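Local coordinates for DNA topoisomerase 2-associated protein PAT1 (Saccharomyces cerevisiae, PDB 5LMG) that promotes mRNA decapping and represses translation, with a helical C-terminal domain that binds the decapping enzyme Dcp2 and interacts directly with the exonuclease Xrn1, at residues N175-F178 and I179-M182; V194-L197 and T198-K201; L335-I338 and I339-E343. The protein carries 2 engineered substitutions. All blocks are in the same frame, centred on the assembly; numbering follows the deposited sequence.

Interaction 1: residues N175-F178 and I179-M182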
ATOM      1  N   ASN A 175       2.988  16.104  10.818  1.00 67.92           N
ATOM      2  CA  ASN A 175       4.181  16.932  10.586  1.00 69.41           C
ATOM      3  C   ASN A 175       4.607  17.146   9.109  1.00 74.41           C
ATOM      4  O   ASN A 175       5.812  17.194   8.830  1.00 75.04           O
ATOM      5  CB  ASN A 175       5.368  16.361  11.386  1.00 73.38           C
ATOM      6  CG  ASN A 175       5.169  16.312  12.880  1.00100.85           C
ATOM      7  OD1 ASN A 175       5.501  17.256  13.604  1.00 96.75           O
ATOM      8  ND2 ASN A 175       4.666  15.187  13.377  1.00 92.33           N
ATOM      9  N   SER A 176       3.653  17.338   8.182  1.00 70.02           N
ATOM     10  CA  SER A 176       4.048  17.594   6.794  1.00 69.83           C
ATOM     11  C   SER A 176       3.192  18.639   6.092  1.00 72.34           C
ATOM     12  O   SER A 176       1.959  18.601   6.174  1.00 73.12           O
ATOM     13  CB  SER A 176       4.113  16.306   5.982  1.00 73.50           C
ATOM     14  OG  SER A 176       2.818  15.805   5.697  1.00 84.17           O
ATOM     15  N   ASN A 177       3.865  19.566   5.398  1.00 66.23           N
ATOM     16  CA  ASN A 177       3.264  20.646   4.611  1.00 64.45           C
ATOM     17  C   ASN A 177       3.247  20.272   3.118  1.00 64.11           C
ATOM     18  O   ASN A 177       3.796  19.229   2.743  1.00 61.92           O
ATOM     19  CB  ASN A 177       4.006  21.971   4.852  1.00 65.50           C
ATOM     20  CG  ASN A 177       5.505  21.919   4.676  1.00 85.94           C
ATOM     21  OD1 ASN A 177       6.037  21.636   3.595  1.00 72.48           O
ATOM     22  ND2 ASN A 177       6.221  22.251   5.735  1.00 84.31           N
ATOM     23  N   PHE A 178       2.612  21.118   2.276  1.00 59.07           N
ATOM     24  CA  PHE A 178       2.478  20.922   0.829  1.00 57.94           C
ATOM     25  C   PHE A 178       3.815  20.623   0.131  1.00 58.69           C
ATOM     26  O   PHE A 178       3.938  19.576  -0.503  1.00 56.89           O
ATOM     27  CB  PHE A 178       1.754  22.124   0.184  1.00 60.63           C
ATOM     28  CG  PHE A 178       1.463  21.990  -1.295  1.00 62.66           C
ATOM     29  CD1 PHE A 178       0.407  21.205  -1.746  1.00 65.60           C
ATOM     30  CD2 PHE A 178       2.221  22.682  -2.235  1.00 66.06           C
ATOM     31  CE1 PHE A 178       0.131  21.089  -3.114  1.00 66.72           C
ATOM     32  CE2 PHE A 178       1.942  22.569  -3.603  1.00 69.28           C
ATOM     33  CZ  PHE A 178       0.901  21.772  -4.033  1.00 66.80           C
ATOM     34  N   ILE A 179       4.815  21.519   0.282  1.00 54.91           N
ATOM     35  CA  ILE A 179       6.155  21.392  -0.311  1.00 54.18           C
ATOM     36  C   ILE A 179       6.787  20.012  -0.021  1.00 54.47           C
ATOM     37  O   ILE A 179       7.311  19.377  -0.939  1.00 52.08           O
ATOM     38  CB  ILE A 179       7.074  22.581   0.123  1.00 57.88           C
ATOM     39  CG1 ILE A 179       6.586  23.923  -0.493  1.00 58.96           C
ATOM     40  CG2 ILE A 179       8.559  22.319  -0.216  1.00 58.34           C
ATOM     41  CD1 ILE A 179       7.025  25.211   0.274  1.00 68.42           C
ATOM     42  N   GLU A 180       6.720  19.563   1.247  1.00 50.34           N
ATOM     43  CA  GLU A 180       7.300  18.305   1.709  1.00 49.99           C
ATOM     44  C   GLU A 180       6.637  17.060   1.092  1.00 51.59           C
ATOM     45  O   GLU A 180       7.365  16.189   0.612  1.00 49.51           O
ATOM     46  CB  GLU A 180       7.326  18.247   3.246  1.00 51.62           C
ATOM     47  CG  GLU A 180       8.385  19.163   3.856  1.00 59.55           C
ATOM     48  CD  GLU A 180       8.233  19.509   5.326  1.00 80.07           C
ATOM     49  OE1 GLU A 180       7.174  19.189   5.915  1.00 64.34           O
ATOM     50  OE2 GLU A 180       9.162  20.139   5.883  1.00 77.80           O
ATOM     51  N   ILE A 181       5.279  16.996   1.066  1.00 48.62           N
ATOM     52  CA  ILE A 181       4.508  15.893   0.454  1.00 48.58           C
ATOM     53  C   ILE A 181       4.790  15.839  -1.058  1.00 50.36           C
ATOM     54  O   ILE A 181       5.058  14.752  -1.581  1.00 48.55           O
ATOM     55  CB  ILE A 181       2.984  15.971   0.765  1.00 52.32           C
ATOM     56  CG1 ILE A 181       2.727  15.850   2.277  1.00 53.65           C
ATOM     57  CG2 ILE A 181       2.191  14.885  -0.003  1.00 53.01           C
ATOM     58  CD1 ILE A 181       1.586  16.710   2.769  1.00 67.53           C
ATOM     59  N   MET A 182       4.786  17.018  -1.735  1.00 45.98           N
ATOM     60  CA  MET A 182       5.091  17.127  -3.168  1.00 45.66           C
ATOM     61  C   MET A 182       6.501  16.596  -3.423  1.00 48.66           C
ATOM     62  O   MET A 182       6.688  15.795  -4.341  1.00 46.79           O
ATOM     63  CB  MET A 182       4.911  18.563  -3.699  1.00 48.35           C
ATOM     64  CG  MET A 182       3.456  19.057  -3.707  1.00 51.84           C
ATOM     65  SD  MET A 182       2.294  18.008  -4.626  1.00 55.65           S
ATOM     66  CE  MET A 182       1.223  17.508  -3.325  1.00 51.60           C
TER

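Interaction 2: residues V194-L197 and T198-K201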
ATOM      1  N   VAL A 194       7.538   3.399 -11.621  1.00 43.26           N
ATOM      2  CA  VAL A 194       6.277   3.489 -10.870  1.00 43.15           C
ATOM      3  C   VAL A 194       5.390   2.255 -11.114  1.00 46.50           C
ATOM      4  O   VAL A 194       4.862   1.699 -10.149  1.00 45.23           O
ATOM      5  CB  VAL A 194       5.529   4.840 -11.094  1.00 47.35           C
ATOM      6  CG1 VAL A 194       4.317   4.969 -10.175  1.00 46.74           C
ATOM      7  CG2 VAL A 194       6.464   6.031 -10.886  1.00 47.87           C
ATOM      8  N   SER A 195       5.279   1.791 -12.378  1.00 43.29           N
ATOM      9  CA  SER A 195       4.491   0.601 -12.711  1.00 42.85           C
ATOM     10  C   SER A 195       4.992  -0.651 -11.953  1.00 44.96           C
ATOM     11  O   SER A 195       4.164  -1.430 -11.479  1.00 43.73           O
ATOM     12  CB  SER A 195       4.467   0.359 -14.215  1.00 46.09           C
ATOM     13  OG  SER A 195       3.711  -0.806 -14.500  1.00 51.87           O
ATOM     14  N   PHE A 196       6.334  -0.826 -11.812  1.00 41.04           N
ATOM     15  CA  PHE A 196       6.882  -1.924 -11.020  1.00 40.54           C
ATOM     16  C   PHE A 196       6.415  -1.808  -9.556  1.00 41.63           C
ATOM     17  O   PHE A 196       5.982  -2.810  -8.993  1.00 39.55           O
ATOM     18  CB  PHE A 196       8.426  -2.027 -11.100  1.00 42.98           C
ATOM     19  CG  PHE A 196       8.999  -3.016 -10.091  1.00 44.82           C
ATOM     20  CD1 PHE A 196       8.815  -4.388 -10.253  1.00 47.74           C
ATOM     21  CD2 PHE A 196       9.663  -2.570  -8.951  1.00 47.11           C
ATOM     22  CE1 PHE A 196       9.301  -5.298  -9.300  1.00 48.50           C
ATOM     23  CE2 PHE A 196      10.159  -3.481  -8.003  1.00 49.95           C
ATOM     24  CZ  PHE A 196       9.973  -4.840  -8.184  1.00 47.75           C
ATOM     25  N   LEU A 197       6.449  -0.584  -8.967  1.00 39.38           N
ATOM     26  CA  LEU A 197       6.017  -0.337  -7.575  1.00 38.74           C
ATOM     27  C   LEU A 197       4.557  -0.746  -7.320  1.00 41.97           C
ATOM     28  O   LEU A 197       4.236  -1.248  -6.234  1.00 40.77           O
ATOM     29  CB  LEU A 197       6.238   1.129  -7.146  1.00 38.38           C
ATOM     30  CG  LEU A 197       7.678   1.654  -7.063  1.00 42.99           C
ATOM     31  CD1 LEU A 197       7.687   3.067  -6.494  1.00 42.90           C
ATOM     32  CD2 LEU A 197       8.595   0.730  -6.215  1.00 43.49           C
ATOM     33  N   THR A 198       3.694  -0.584  -8.342  1.00 38.97           N
ATOM     34  CA  THR A 198       2.272  -0.945  -8.267  1.00 39.18           C
ATOM     35  C   THR A 198       2.008  -2.471  -8.334  1.00 43.11           C
ATOM     36  O   THR A 198       0.880  -2.884  -8.075  1.00 42.69           O
ATOM     37  CB  THR A 198       1.452  -0.185  -9.309  1.00 44.16           C
ATOM     38  OG1 THR A 198       1.739  -0.692 -10.607  1.00 45.92           O
ATOM     39  CG2 THR A 198       1.619   1.340  -9.208  1.00 41.52           C
ATOM     40  N   THR A 199       3.027  -3.293  -8.686  1.00 40.58           N
ATOM     41  CA  THR A 199       2.910  -4.770  -8.700  1.00 40.82           C
ATOM     42  C   THR A 199       3.157  -5.318  -7.267  1.00 44.51           C
ATOM     43  O   THR A 199       2.982  -6.513  -7.005  1.00 42.51           O
ATOM     44  CB  THR A 199       3.835  -5.435  -9.740  1.00 44.62           C
ATOM     45  OG1 THR A 199       5.192  -5.351  -9.315  1.00 42.12           O
ATOM     46  CG2 THR A 199       3.645  -4.901 -11.169  1.00 46.04           C
ATOM     47  N   SER A 200       3.554  -4.422  -6.348  1.00 41.43           N
ATOM     48  CA  SER A 200       3.831  -4.726  -4.948  1.00 40.78           C
ATOM     49  C   SER A 200       2.741  -4.160  -4.041  1.00 43.99           C
ATOM     50  O   SER A 200       2.363  -2.993  -4.184  1.00 43.37           O
ATOM     51  CB  SER A 200       5.208  -4.182  -4.562  1.00 43.96           C
ATOM     52  OG  SER A 200       5.336  -3.857  -3.188  1.00 53.17           O
ATOM     53  N   LYS A 201       2.269  -4.978  -3.080  1.00 40.47           N
ATOM     54  CA  LYS A 201       1.268  -4.568  -2.096  1.00 39.88           C
ATOM     55  C   LYS A 201       1.760  -3.349  -1.271  1.00 42.73           C
ATOM     56  O   LYS A 201       1.006  -2.397  -1.105  1.00 41.15           O
ATOM     57  CB  LYS A 201       0.856  -5.740  -1.192  1.00 42.55           C
ATOM     58  CG  LYS A 201      -0.323  -5.432  -0.275  1.00 60.49           C
ATOM     59  CD  LYS A 201      -0.647  -6.609   0.625  1.00 74.16           C
ATOM     60  CE  LYS A 201      -2.054  -6.543   1.151  1.00 88.18           C
ATOM     61  NZ  LYS A 201      -2.405  -7.756   1.932  1.00 98.89           N
TER
HETATM   62  O   HOH W   1       1.172  -0.404 -13.338  1.00 43.76           O

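Interaction 3: residues L335-I338 and I339-E343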
ATOM      1  N   LEU A 335     -23.551 -19.604   5.670  1.00 46.03           N
ATOM      2  CA  LEU A 335     -24.347 -18.459   5.224  1.00 46.92           C
ATOM      3  C   LEU A 335     -23.764 -17.118   5.665  1.00 49.36           C
ATOM      4  O   LEU A 335     -23.734 -16.190   4.859  1.00 47.02           O
ATOM      5  CB  LEU A 335     -25.808 -18.571   5.667  1.00 47.83           C
ATOM      6  CG  LEU A 335     -26.720 -19.387   4.761  1.00 54.04           C
ATOM      7  CD1 LEU A 335     -27.958 -19.818   5.505  1.00 55.04           C
ATOM      8  CD2 LEU A 335     -27.104 -18.602   3.491  1.00 56.47           C
ATOM      9  N   LYS A 336     -23.303 -17.024   6.934  1.00 44.92           N
ATOM     10  CA  LYS A 336     -22.696 -15.813   7.493  1.00 43.94           C
ATOM     11  C   LYS A 336     -21.406 -15.463   6.749  1.00 46.48           C
ATOM     12  O   LYS A 336     -21.165 -14.297   6.464  1.00 45.14           O
ATOM     13  CB  LYS A 336     -22.444 -15.976   9.003  1.00 45.92           C
ATOM     14  CG  LYS A 336     -23.685 -15.683   9.827  1.00 52.13           C
ATOM     15  CD  LYS A 336     -23.522 -16.074  11.277  1.00 61.56           C
ATOM     16  CE  LYS A 336     -24.766 -15.723  12.058  1.00 68.59           C
ATOM     17  NZ  LYS A 336     -24.801 -16.405  13.375  1.00 81.36           N
ATOM     18  N   SER A 337     -20.628 -16.490   6.373  1.00 43.52           N
ATOM     19  CA  SER A 337     -19.391 -16.385   5.605  1.00 42.76           C
ATOM     20  C   SER A 337     -19.664 -15.869   4.173  1.00 45.46           C
ATOM     21  O   SER A 337     -18.885 -15.070   3.654  1.00 43.02           O
ATOM     22  CB  SER A 337     -18.709 -17.749   5.544  1.00 47.45           C
ATOM     23  OG  SER A 337     -17.441 -17.629   4.929  1.00 60.20           O
ATOM     24  N   ILE A 338     -20.754 -16.355   3.541  1.00 42.81           N
ATOM     25  CA  ILE A 338     -21.153 -15.979   2.176  1.00 42.78           C
ATOM     26  C   ILE A 338     -21.599 -14.512   2.144  1.00 45.46           C
ATOM     27  O   ILE A 338     -21.088 -13.756   1.324  1.00 41.98           O
ATOM     28  CB  ILE A 338     -22.190 -16.963   1.550  1.00 46.02           C
ATOM     29  CG1 ILE A 338     -21.543 -18.350   1.264  1.00 46.21           C
ATOM     30  CG2 ILE A 338     -22.819 -16.376   0.272  1.00 47.02           C
ATOM     31  CD1 ILE A 338     -22.494 -19.484   1.023  1.00 52.72           C
ATOM     32  N   ILE A 339     -22.510 -14.118   3.069  1.00 43.49           N
ATOM     33  CA  ILE A 339     -23.034 -12.751   3.213  1.00 43.89           C
ATOM     34  C   ILE A 339     -21.896 -11.752   3.465  1.00 46.93           C
ATOM     35  O   ILE A 339     -21.895 -10.683   2.846  1.00 45.02           O
ATOM     36  CB  ILE A 339     -24.172 -12.660   4.283  1.00 47.78           C
ATOM     37  CG1 ILE A 339     -25.375 -13.559   3.895  1.00 48.77           C
ATOM     38  CG2 ILE A 339     -24.630 -11.197   4.520  1.00 48.44           C
ATOM     39  CD1 ILE A 339     -26.353 -13.916   5.045  1.00 54.07           C
ATOM     40  N   TYR A 340     -20.933 -12.111   4.365  1.00 43.32           N
ATOM     41  CA  TYR A 340     -19.770 -11.290   4.707  1.00 42.46           C
ATOM     42  C   TYR A 340     -18.910 -11.001   3.471  1.00 43.74           C
ATOM     43  O   TYR A 340     -18.555  -9.847   3.238  1.00 40.39           O
ATOM     44  CB  TYR A 340     -18.925 -11.916   5.837  1.00 43.78           C
ATOM     45  CG  TYR A 340     -17.535 -11.327   5.951  1.00 46.11           C
ATOM     46  CD1 TYR A 340     -17.327 -10.086   6.551  1.00 47.50           C
ATOM     47  CD2 TYR A 340     -16.426 -12.003   5.444  1.00 47.98           C
ATOM     48  CE1 TYR A 340     -16.051  -9.523   6.632  1.00 46.86           C
ATOM     49  CE2 TYR A 340     -15.147 -11.450   5.517  1.00 49.46           C
ATOM     50  CZ  TYR A 340     -14.966 -10.208   6.110  1.00 57.42           C
ATOM     51  OH  TYR A 340     -13.710  -9.662   6.192  1.00 62.56           O
ATOM     52  N   ASN A 341     -18.570 -12.055   2.705  1.00 40.62           N
ATOM     53  CA  ASN A 341     -17.758 -11.934   1.499  1.00 40.19           C
ATOM     54  C   ASN A 341     -18.485 -11.208   0.364  1.00 42.61           C
ATOM     55  O   ASN A 341     -17.855 -10.427  -0.351  1.00 41.82           O
ATOM     56  CB  ASN A 341     -17.204 -13.285   1.075  1.00 39.53           C
ATOM     57  CG  ASN A 341     -16.022 -13.653   1.925  1.00 50.38           C
ATOM     58  OD1 ASN A 341     -14.944 -13.059   1.812  1.00 49.72           O
ATOM     59  ND2 ASN A 341     -16.221 -14.579   2.855  1.00 40.25           N
ATOM     60  N   LYS A 342     -19.814 -11.377   0.271  1.00 39.83           N
ATOM     61  CA  LYS A 342     -20.643 -10.684  -0.727  1.00 39.78           C
ATOM     62  C   LYS A 342     -20.646  -9.166  -0.456  1.00 43.47           C
ATOM     63  O   LYS A 342     -20.340  -8.381  -1.358  1.00 41.69           O
ATOM     64  CB  LYS A 342     -22.073 -11.246  -0.737  1.00 41.44           C
ATOM     65  CG  LYS A 342     -23.005 -10.591  -1.765  1.00 45.37           C
ATOM     66  CD  LYS A 342     -24.469 -10.867  -1.449  1.00 50.63           C
ATOM     67  CE  LYS A 342     -24.970 -10.056  -0.274  1.00 55.61           C
ATOM     68  NZ  LYS A 342     -26.428 -10.227  -0.064  1.00 60.54           N
ATOM     69  N   GLU A 343     -20.943  -8.773   0.794  1.00 41.56           N
ATOM     70  CA  GLU A 343     -20.991  -7.368   1.218  1.00 41.33           C
ATOM     71  C   GLU A 343     -19.628  -6.695   1.124  1.00 42.72           C
ATOM     72  O   GLU A 343     -19.555  -5.513   0.787  1.00 40.96           O
ATOM     73  CB  GLU A 343     -21.589  -7.235   2.625  1.00 42.70           C
ATOM     74  CG  GLU A 343     -23.086  -7.523   2.651  1.00 54.58           C
ATOM     75  CD  GLU A 343     -23.779  -7.504   4.002  1.00 71.87           C
ATOM     76  OE1 GLU A 343     -23.085  -7.527   5.047  1.00 59.41           O
ATOM     77  OE2 GLU A 343     -25.031  -7.504   4.013  1.00 73.12           O
TER

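Interaction 1: residues N175-F178 and I179-M182
The carbonyl oxygen of F178 takes the amide of M182, with F178 O and M182 N 3.0 Å apart. This bond closes the first turn of helix 178-191, whose start is marked by a capping box between N177 and E180. N177 holds the N-cap position and turns its amide forward over the turn, so that OD1 accepts from E180 N at 3.2 Å, the donor tilted 26° from the plane of the amide carbonyl. The placing of that amide rests on chi1 of 52°, which sets CG between the backbone N and the carbonyl carbon. In return E180 reaches back with an extended chain, and its OE1 meets N177 N at 3.4 Å, a well-directed but long and weak bond. The two flat ends lie 24° apart in plane; N177 ND2 comes to 3.2 Å from E180 OE1, but its angle is too poor for a hydrogen bond. K118 of helix 118-130 adds a long, weak ion pair to the same carboxylate, whose negative charge would probably also be favoured by the N-H groups pointing out of the helix start.

One residue along, the box gives way to an apolar pair. M182 CG lies over the middle of one face of the F178 ring, 3.8 Å from its centroid, in a CH-pi contact. The bends further along the M182 chain bring SD round, obliquely, 4.5 Å from the centroid of the F178 ring, a Met-aromatic contact, and W235 of helix 234-246 touches both side chains. Nearer the preceding loop, S176 bonds through its hydroxyl to L172 O, at the end of the previous helix, while I181 CD1 packs 3.3 Å from S176 OG.

Interaction 2: residues V194-L197 and T198-K201
The ring of F196 meets T199 obliquely, with T199 OG1 3.9 Å from F196 CD1 and the two side chains crossing at about a right angle; outside the pair, I138, S142 and T145 also touch the F196 side chain. The setting is the end of the short helix 194-197, which runs through a type I beta turn from L197 to S200 toward the next helix. Two threonines in that turn fold their hydroxyls back onto carbonyls of the helix. T199 OG1 donates to F196 O at 2.7 Å, lying in the plane of that carbonyl, while T199 N reaches the same F196 O at 3.0 Å from well above the plane. One oxygen is thus gripped twice by a single residue, and S142 adds a further hydrogen bond to the threonine hydroxyl.

T198 repeats the idea one residue earlier. With chi1 at 72°, OG1 is tucked between the backbone N and the carbonyl carbon, where it donates to S195 O at 2.7 Å. A water bridges the side chains, standing 2.8 Å from both S195 OG and T198 OG1 and donating to the latter. With an alanine here, S195 O would probably be left without its hydroxyl donor and the water without its acceptor on this side of the bridge. The T198 backbone amide meanwhile bonds to V194 O at 3.1 Å, and the side chain packs against L246, L204 and I207, joining the turn to helices 234-246 and 201-216.

S200 then starts the next helix: its OG bonds to S141 and caps G203 N. Its own amide closes the turn, S200 N lying 3.2 Å from L197 O.

Interaction 3: residues L335-I338 and I339-E343
S337 O is held by two N-H groups of one residue: N341 ND2 at 2.8 Å and N341 N at 3.2 Å, arriving from opposite faces of the carbonyl plane. In N341, chi1 of -78° sets CG beside the backbone N, which brings the amide back toward S337 O. S337 O lies somewhat out of the amide plane, by 20°, and ND2 passes 3.9 Å from S337 OG. An asparagine side chain thus doubles an ordinary i to i+4 bond, which helps fix the rotation of its amide; the same residue also touches F271.

Around this pair the regular ladder continues. I338 O receives K342 N at 2.9 Å, and L335 O receives I339 N at 3.0 Å. K336 O likewise accepts from Y340 N. All of this belongs to helix 329-355, which runs back beside helix 290-322 to make an antiparallel helical hairpin. One salt bridge joins the two helices: K342, its chain bent at chi3, pairs with E318 of helix 290-322. K336 pairs instead with D332, one turn back on its own helix.

The apolar residues pack on the hairpin side. L335 and I338 touch L321, and both I338 and I339 rest on E318. I339 also lies close over its own helix, its CG1 3.2 Å from L335 O. Away from that side, Y340 CB comes within 3.3 Å of K336 O, and the Y340 ring turns its edge toward S337 O, with that oxygen near the ring plane.

Along the chain the three contacts come in series. Interaction 1 starts helix 178-191, and interaction 2 follows at the very short helix 194-197 and the turn after it; their centres are about 23 Å apart. Both have side chains on helices 201-216 and 234-246, so these two helices receive each of them although the contacts themselves do not touch. Interaction 3 lies much later, within helix 329-355. Its centre is about 41 Å from that of interaction 1, on the other side of the chain's centre. Interaction 2 is the most buried of the three and lies nearest the middle. Together they sample a helix start, an interhelical turn and a helix interior in a mainly helical domain, consistent with its TPR-clan family.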